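Local structure of toll-like receptor 13 (Mus musculus, 4Z0C) at residues V413-Y418 and H441-P446; N466-L471 and E489-G494; A395-F400 and F420-N425. The protein recognises bacterial 23S ribosomal RNA as an innate immune receptor and signals through MYD88 and TRAF6 to activate NF-kappa-B. All coordinates share one frame; numbering follows the deposited sequence.

All three contacts join loops of successive leucine-rich repeats on the outer, convex side of the curved ectodomain, and all are partly buried, with the bound RNA at least about 14 Å from their nearest atoms. Each has apolar groups on its inner side and polar groups further out. Contact 3 relies on a packed pair of phenylalanines plus two side-chain amides, contact 2 on one backbone hydrogen bond beside a phenylalanine-leucine layer, and contact 1 on close backbone packing, a small apolar cluster and a bridging water. Contacts 1 and 2 meet through a probable Gly442 to Asn466 backbone bond, contacts 1 and 3 where Phe420 packs against Thr443, Phe444 and Pro446. Contacts 2 and 3 do not touch.

Contact 1: residues V413-Y418 and H441-P446; sequences VTIDRY and HGTFRP
Thr443 turns its methyl onto Ile415, CG2 lying 3.8 Å from Ile415 CD1 and the two side chains crossing at about a right angle. The same methyl sits over the centre of the Phe444 ring, whose CZ Ile415 CD1 also reaches at 4.2 Å; threonine, short and branched, gives this apolar corner a methyl and its own loop a hydroxyl. With OG1 anti to the carbonyl carbon (chi1 -68°), CG2 falls opposite the backbone N, and the hydroxyl bonds to Asn440 O. These are convex-side loops of consecutive leucine-rich repeats, and Phe444 is one of the phenylalanines recurring every 24 residues.

Further out the backbones touch: Arg417 CA lies 3.7 Å from Thr443 CA and makes a CA-H...O contact with Gly442 O at 3.4 Å. Gly442, at positive phi, opens the type I turn ending at Arg445. Asp416 OD1 accepts from Tyr418 N in an Asx turn. His441 CE1 lies over the Arg417 guanidinium face, the planes 79° apart, while His441 ND1 bonds to Glu464.

One water donates to both Arg417 O and Thr443 O, 2.8 Å from each. Between these loops, close packing and a bridging water do the work, since two carbonyl acceptors cannot bond to each other.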
# COMPACT_ATOMS: atom_id res chain seq x y z
N VAL A 413 -9.36 -9.52 -15.27
CA VAL A 413 -8.76 -8.35 -15.84
C VAL A 413 -9.87 -7.40 -16.25
O VAL A 413 -9.67 -6.20 -16.34
CB VAL A 413 -7.89 -8.84 -17.02
CG1 VAL A 413 -8.45 -8.40 -18.37
CG2 VAL A 413 -6.44 -8.49 -16.79
N THR A 414 -11.07 -7.94 -16.46
CA THR A 414 -12.18 -7.09 -16.86
C THR A 414 -13.53 -7.80 -16.64
O THR A 414 -13.63 -9.03 -16.73
CB THR A 414 -12.04 -6.66 -18.35
OG1 THR A 414 -12.92 -5.58 -18.66
CG2 THR A 414 -12.29 -7.83 -19.28
N ILE A 415 -14.54 -7.02 -16.30
CA ILE A 415 -15.92 -7.49 -16.24
C ILE A 415 -16.81 -6.38 -16.79
O ILE A 415 -16.40 -5.22 -16.86
CB ILE A 415 -16.37 -7.80 -14.77
CG1 ILE A 415 -15.91 -6.70 -13.81
CG2 ILE A 415 -15.80 -9.13 -14.31
CD1 ILE A 415 -16.47 -6.83 -12.40
N ASP A 416 -18.02 -6.72 -17.22
CA ASP A 416 -18.97 -5.67 -17.62
C ASP A 416 -20.42 -6.05 -17.36
O ASP A 416 -20.70 -7.05 -16.69
CB ASP A 416 -18.76 -5.29 -19.09
CG ASP A 416 -18.87 -6.49 -20.03
OD1 ASP A 416 -19.70 -7.39 -19.79
OD2 ASP A 416 -18.10 -6.51 -21.03
N ARG A 417 -21.33 -5.30 -17.97
CA ARG A 417 -22.76 -5.42 -17.72
C ARG A 417 -23.30 -6.78 -18.14
O ARG A 417 -24.40 -7.17 -17.73
CB ARG A 417 -23.54 -4.33 -18.46
CG ARG A 417 -23.59 -4.57 -19.96
CD ARG A 417 -24.47 -3.60 -20.72
NE ARG A 417 -23.72 -3.05 -21.84
CZ ARG A 417 -23.94 -1.86 -22.39
NH1 ARG A 417 -24.88 -1.07 -21.90
NH2 ARG A 417 -23.20 -1.47 -23.42
N TYR A 418 -22.52 -7.51 -18.94
CA TYR A 418 -22.98 -8.80 -19.45
C TYR A 418 -22.40 -9.96 -18.66
O TYR A 418 -22.63 -11.11 -18.99
CB TYR A 418 -22.60 -8.97 -20.93
CG TYR A 418 -23.10 -7.88 -21.85
CD1 TYR A 418 -24.47 -7.66 -22.01
CD2 TYR A 418 -22.22 -7.11 -22.59
CE1 TYR A 418 -24.94 -6.67 -22.86
CE2 TYR A 418 -22.67 -6.12 -23.44
CZ TYR A 418 -24.03 -5.90 -23.57
OH TYR A 418 -24.48 -4.92 -24.43
N HIS A 441 -20.30 1.04 -16.06
CA HIS A 441 -21.69 1.25 -15.67
C HIS A 441 -22.50 -0.02 -15.92
O HIS A 441 -22.31 -0.72 -16.92
CB HIS A 441 -22.32 2.41 -16.45
CG HIS A 441 -22.57 2.10 -17.90
ND1 HIS A 441 -21.57 2.07 -18.84
CD2 HIS A 441 -23.72 1.80 -18.55
CE1 HIS A 441 -22.09 1.76 -20.02
NE2 HIS A 441 -23.39 1.60 -19.87
N GLY A 442 -23.39 -0.31 -14.97
CA GLY A 442 -24.32 -1.41 -15.11
C GLY A 442 -23.74 -2.80 -14.94
O GLY A 442 -24.44 -3.79 -15.19
N THR A 443 -22.47 -2.89 -14.52
CA THR A 443 -21.80 -4.19 -14.42
C THR A 443 -22.58 -5.17 -13.55
O THR A 443 -22.61 -6.36 -13.84
CB THR A 443 -20.34 -4.08 -13.93
OG1 THR A 443 -19.54 -3.44 -14.92
CG2 THR A 443 -19.75 -5.47 -13.65
N PHE A 444 -23.23 -4.67 -12.49
CA PHE A 444 -23.96 -5.51 -11.54
C PHE A 444 -25.48 -5.30 -11.62
O PHE A 444 -26.19 -5.70 -10.71
CB PHE A 444 -23.48 -5.27 -10.10
CG PHE A 444 -21.99 -5.19 -9.96
CD1 PHE A 444 -21.22 -6.33 -9.97
CD2 PHE A 444 -21.37 -3.96 -9.85
CE1 PHE A 444 -19.84 -6.26 -9.86
CE2 PHE A 444 -19.99 -3.87 -9.73
CZ PHE A 444 -19.22 -5.03 -9.74
N ARG A 445 -25.95 -4.65 -12.67
CA ARG A 445 -27.39 -4.39 -12.86
C ARG A 445 -28.32 -5.59 -12.63
O ARG A 445 -29.36 -5.42 -11.99
CB ARG A 445 -27.67 -3.79 -14.25
CG ARG A 445 -28.00 -2.32 -14.24
CD ARG A 445 -29.36 -2.04 -14.88
NE ARG A 445 -30.47 -2.32 -13.97
CZ ARG A 445 -31.02 -1.42 -13.16
NH1 ARG A 445 -30.58 -0.17 -13.14
NH2 ARG A 445 -32.03 -1.77 -12.36
N PRO A 446 -27.97 -6.78 -13.15
CA PRO A 446 -28.87 -7.93 -12.96
C PRO A 446 -28.96 -8.44 -11.53
O PRO A 446 -29.92 -9.12 -11.22
CB PRO A 446 -28.24 -9.02 -13.84
CG PRO A 446 -27.40 -8.29 -14.82
CD PRO A 446 -26.88 -7.11 -14.09
O HOH W 1 -23.88 -8.36 -15.25

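Contact 2: residues N466-L471 and E489-G494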
# COMPACT_ATOMS: atom_id res chain seq x y z
N ASN A 466 -22.92 5.26 -12.09
CA ASN A 466 -23.84 4.12 -12.17
C ASN A 466 -23.16 2.74 -12.26
O ASN A 466 -23.73 1.79 -12.80
CB ASN A 466 -24.83 4.31 -13.33
CG ASN A 466 -25.64 5.59 -13.22
OD1 ASN A 466 -26.03 6.00 -12.12
ND2 ASN A 466 -25.87 6.25 -14.35
N SER A 467 -21.93 2.65 -11.75
CA SER A 467 -21.24 1.36 -11.64
C SER A 467 -22.06 0.38 -10.81
O SER A 467 -22.07 -0.82 -11.08
CB SER A 467 -19.88 1.54 -10.97
OG SER A 467 -18.90 1.94 -11.89
N PHE A 468 -22.76 0.91 -9.81
CA PHE A 468 -23.49 0.11 -8.85
C PHE A 468 -25.01 0.23 -8.97
O PHE A 468 -25.73 -0.04 -8.01
CB PHE A 468 -23.08 0.49 -7.42
CG PHE A 468 -21.60 0.41 -7.17
CD1 PHE A 468 -20.97 -0.82 -7.07
CD2 PHE A 468 -20.84 1.56 -7.04
CE1 PHE A 468 -19.62 -0.91 -6.83
CE2 PHE A 468 -19.48 1.49 -6.82
CZ PHE A 468 -18.86 0.26 -6.71
N SER A 469 -25.51 0.64 -10.14
CA SER A 469 -26.96 0.64 -10.33
C SER A 469 -27.55 -0.79 -10.28
O SER A 469 -26.88 -1.78 -10.60
CB SER A 469 -27.34 1.34 -11.64
OG SER A 469 -27.06 0.53 -12.76
N GLY A 470 -28.80 -0.90 -9.84
CA GLY A 470 -29.45 -2.19 -9.73
C GLY A 470 -29.18 -2.91 -8.41
O GLY A 470 -29.83 -3.91 -8.10
N LEU A 471 -28.22 -2.42 -7.64
CA LEU A 471 -27.87 -3.07 -6.39
C LEU A 471 -28.70 -2.50 -5.24
O LEU A 471 -28.18 -2.07 -4.22
CB LEU A 471 -26.38 -2.92 -6.11
CG LEU A 471 -25.50 -3.68 -7.10
CD1 LEU A 471 -24.01 -3.49 -6.81
CD2 LEU A 471 -25.86 -5.16 -7.12
N GLU A 489 -20.33 12.22 -9.07
CA GLU A 489 -21.65 12.63 -8.57
C GLU A 489 -22.63 11.49 -8.28
O GLU A 489 -23.30 11.49 -7.25
CB GLU A 489 -22.31 13.60 -9.56
CG GLU A 489 -23.77 13.84 -9.25
CD GLU A 489 -24.47 14.70 -10.29
OE1 GLU A 489 -23.79 15.14 -11.25
OE2 GLU A 489 -25.69 14.92 -10.14
N HIS A 490 -22.70 10.54 -9.21
CA HIS A 490 -23.67 9.46 -9.14
C HIS A 490 -22.98 8.12 -8.95
O HIS A 490 -23.42 7.10 -9.47
CB HIS A 490 -24.51 9.40 -10.42
CG HIS A 490 -25.41 10.58 -10.62
ND1 HIS A 490 -25.95 11.29 -9.56
CD2 HIS A 490 -25.86 11.18 -11.75
CE1 HIS A 490 -26.70 12.27 -10.04
NE2 HIS A 490 -26.66 12.22 -11.36
N LEU A 491 -21.88 8.13 -8.21
CA LEU A 491 -21.13 6.92 -7.97
C LEU A 491 -21.95 5.92 -7.15
O LEU A 491 -22.09 4.76 -7.51
CB LEU A 491 -19.82 7.25 -7.24
CG LEU A 491 -18.97 6.06 -6.80
CD1 LEU A 491 -18.71 5.12 -7.96
CD2 LEU A 491 -17.66 6.54 -6.17
N PHE A 492 -22.49 6.41 -6.04
CA PHE A 492 -23.21 5.59 -5.07
C PHE A 492 -24.72 5.70 -5.22
O PHE A 492 -25.45 5.63 -4.23
CB PHE A 492 -22.78 5.96 -3.66
CG PHE A 492 -21.33 5.71 -3.39
CD1 PHE A 492 -20.77 4.47 -3.62
CD2 PHE A 492 -20.51 6.73 -2.93
CE1 PHE A 492 -19.41 4.24 -3.38
CE2 PHE A 492 -19.15 6.52 -2.71
CZ PHE A 492 -18.60 5.28 -2.90
N SER A 493 -25.19 5.82 -6.46
CA SER A 493 -26.60 6.10 -6.75
C SER A 493 -27.63 5.07 -6.23
O SER A 493 -28.44 5.39 -5.37
CB SER A 493 -26.78 6.26 -8.26
OG SER A 493 -26.82 7.63 -8.62
N GLY A 494 -27.60 3.86 -6.76
CA GLY A 494 -28.57 2.84 -6.38
C GLY A 494 -28.45 2.22 -5.00
O GLY A 494 -29.08 1.19 -4.72
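Phe468 and Leu491 lie side by side and point the same way, into the interior of the repeat stack. The contact is at the ring's rim: Phe468 CE2 is 3.9 Å from Leu491 CD1, and the neighbouring ring carbon, Phe468 CD2, lies 3.5 Å from Leu491 O, which sits in the plane of the ring. A slightly positive aromatic C-H edge suits such a carbonyl. Leu491 has its CG opposite the backbone N (chi1 174°), and this lays the branch over the face of Phe492, where CG stands 3.8 Å above the ring centre. Leucine thus serves both aromatics, its branched end letting one methyl meet a rim while the branch point lies over a face. The two rings approach obliquely, Phe468 CE2 to Phe492 CE1 at 4.4 Å; 24 residues apart, they hold the same position in successive repeats, consistent with the phenylalanine spine of leucine-rich repeats.

Nearer the surface, Asn466 N donates to His490 O over 3.2 Å. The bond is nearly straight at hydrogen (170°), although the donor stands 40° above the carbonyl plane. Asn466 has a positive phi, which asparagine tolerates well, and its OD1 packs 3.9 Å from Ser493 CB. Gly494 CA faces the Phe468 carbonyl and the start of Ser469-Gly470, too near for a side chain, so glycine suits the place; Gly470 has the positive phi expected in its type II turn.

Residues 466-471 lie in the loop between strands 462-463 and 476-478, and residues 489-494 in the next loop, before strand 500-502. No helix intervenes, and Leu471 continues the packing to Phe444 of the preceding repeat and to Leu495.

Contact 3: residues A395-F400 and F420-N425; sequences AFSGLF and FTQFPN
This contact adjoins the phenylalanine spine, the row of stacked rings inside the convex side of the leucine-rich repeats, to which Phe396 contributes. The Phe396 ring meets that of Phe372 in the preceding repeat, and Phe423 approaches from the other loop in an offset edge-to-face arrangement. The edge of Phe423 is directed at the face of Phe396, with centroids 5.9 Å apart and planes at 63°. Its leading atom, Phe423 CZ, reaches Phe396 CB at 3.4 Å, and the ring lies alongside Leu399, Phe423 CE1 3.9 Å from Leu399 CB. Phenylalanine here fills the position that leucine holds at Leu399, and its greater length carries it across to the neighbouring aromatic.

Above this layer Gln422 folds back at chi2 (-64°), bringing OE1 over the turn 396-399. There it accepts from Gly398 N at 3.0 Å, in the plane of the amide carbonyl and on a lone pair. Glycine suits Gly398 through its positive phi in the type II turn.

Phe400 brings its edge to Gln422 O, CD1 lying 3.4 Å from that oxygen, and also packs on Pro424. Phe400 O accepts from Asn425 ND2 at 2.6 Å, short for an N-H...O bond, the donor nearly in line with C=O; Asn425 OD1 meanwhile binds Lys449.

Two side-chain amides thus bridge the loops, one accepting from a backbone N-H and the other donating to a backbone carbonyl, while the inner side is aromatic and aliphatic.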
# COMPACT_ATOMS: atom_id res chain seq x y z
N ALA A 395 -20.74 -20.00 -19.96
CA ALA A 395 -20.46 -21.16 -19.11
C ALA A 395 -21.41 -21.23 -17.92
O ALA A 395 -21.62 -22.30 -17.35
CB ALA A 395 -19.01 -21.14 -18.63
N PHE A 396 -22.01 -20.10 -17.55
CA PHE A 396 -22.85 -20.05 -16.36
C PHE A 396 -24.33 -19.92 -16.70
O PHE A 396 -25.16 -19.64 -15.84
CB PHE A 396 -22.40 -18.91 -15.44
CG PHE A 396 -20.94 -18.93 -15.11
CD1 PHE A 396 -20.42 -19.86 -14.23
CD2 PHE A 396 -20.08 -18.01 -15.67
CE1 PHE A 396 -19.08 -19.89 -13.93
CE2 PHE A 396 -18.73 -18.02 -15.36
CZ PHE A 396 -18.24 -18.97 -14.49
N SER A 397 -24.64 -20.13 -17.97
CA SER A 397 -26.01 -20.04 -18.46
C SER A 397 -26.96 -20.93 -17.67
O SER A 397 -26.76 -22.15 -17.57
CB SER A 397 -26.05 -20.39 -19.95
OG SER A 397 -27.31 -20.07 -20.50
N GLY A 398 -27.98 -20.32 -17.08
CA GLY A 398 -29.04 -21.05 -16.41
C GLY A 398 -28.80 -21.42 -14.95
O GLY A 398 -29.55 -22.23 -14.39
N LEU A 399 -27.77 -20.85 -14.34
CA LEU A 399 -27.56 -21.04 -12.90
C LEU A 399 -28.43 -20.10 -12.06
O LEU A 399 -27.91 -19.33 -11.25
CB LEU A 399 -26.09 -20.85 -12.52
CG LEU A 399 -25.11 -21.91 -13.00
CD1 LEU A 399 -23.71 -21.60 -12.53
CD2 LEU A 399 -25.55 -23.28 -12.51
N PHE A 400 -29.74 -20.20 -12.22
CA PHE A 400 -30.66 -19.26 -11.60
C PHE A 400 -30.80 -19.44 -10.08
O PHE A 400 -31.38 -18.58 -9.39
CB PHE A 400 -32.02 -19.36 -12.28
CG PHE A 400 -31.98 -19.05 -13.75
CD1 PHE A 400 -31.11 -18.08 -14.24
CD2 PHE A 400 -32.77 -19.76 -14.64
CE1 PHE A 400 -31.05 -17.80 -15.61
CE2 PHE A 400 -32.71 -19.49 -16.01
CZ PHE A 400 -31.85 -18.51 -16.49
N PHE A 420 -22.85 -10.89 -15.41
CA PHE A 420 -23.66 -11.54 -14.34
C PHE A 420 -25.16 -11.63 -14.59
O PHE A 420 -25.96 -11.59 -13.65
CB PHE A 420 -23.42 -10.85 -12.99
CG PHE A 420 -21.98 -10.72 -12.63
CD1 PHE A 420 -21.28 -11.83 -12.17
CD2 PHE A 420 -21.32 -9.52 -12.76
CE1 PHE A 420 -19.94 -11.72 -11.85
CE2 PHE A 420 -19.98 -9.40 -12.44
CZ PHE A 420 -19.28 -10.49 -11.99
N THR A 421 -25.56 -11.80 -15.84
CA THR A 421 -26.96 -11.85 -16.21
C THR A 421 -27.66 -13.13 -15.74
O THR A 421 -28.88 -13.17 -15.59
CB THR A 421 -27.09 -11.73 -17.74
OG1 THR A 421 -26.43 -10.52 -18.14
CG2 THR A 421 -28.55 -11.70 -18.18
N GLN A 422 -26.88 -14.17 -15.50
CA GLN A 422 -27.44 -15.47 -15.19
C GLN A 422 -27.65 -15.74 -13.69
O GLN A 422 -28.05 -16.85 -13.30
CB GLN A 422 -26.54 -16.55 -15.79
CG GLN A 422 -26.28 -16.33 -17.26
CD GLN A 422 -27.54 -16.44 -18.06
OE1 GLN A 422 -28.18 -17.49 -18.09
NE2 GLN A 422 -27.94 -15.34 -18.70
N PHE A 423 -27.42 -14.73 -12.85
CA PHE A 423 -27.49 -14.94 -11.41
C PHE A 423 -28.50 -14.05 -10.69
O PHE A 423 -28.13 -13.33 -9.77
CB PHE A 423 -26.11 -14.70 -10.78
CG PHE A 423 -25.00 -15.46 -11.45
CD1 PHE A 423 -25.15 -16.80 -11.77
CD2 PHE A 423 -23.81 -14.83 -11.79
CE1 PHE A 423 -24.12 -17.49 -12.41
CE2 PHE A 423 -22.79 -15.53 -12.42
CZ PHE A 423 -22.94 -16.85 -12.73
N PRO A 424 -29.79 -14.13 -11.06
CA PRO A 424 -30.78 -13.24 -10.43
C PRO A 424 -30.94 -13.41 -8.92
O PRO A 424 -31.49 -12.50 -8.29
CB PRO A 424 -32.08 -13.59 -11.16
CG PRO A 424 -31.86 -14.97 -11.70
CD PRO A 424 -30.42 -15.01 -12.07
N ASN A 425 -30.49 -14.53 -8.36
CA ASN A 425 -30.62 -14.78 -6.92
C ASN A 425 -29.32 -14.63 -6.13
O ASN A 425 -29.28 -14.95 -4.96
CB ASN A 425 -31.15 -16.20 -6.67
CG ASN A 425 -32.62 -16.32 -6.94
OD1 ASN A 425 -33.44 -15.70 -6.25
ND2 ASN A 425 -32.98 -17.09 -7.97
O HOH W 2 -28.83 -16.81 -9.12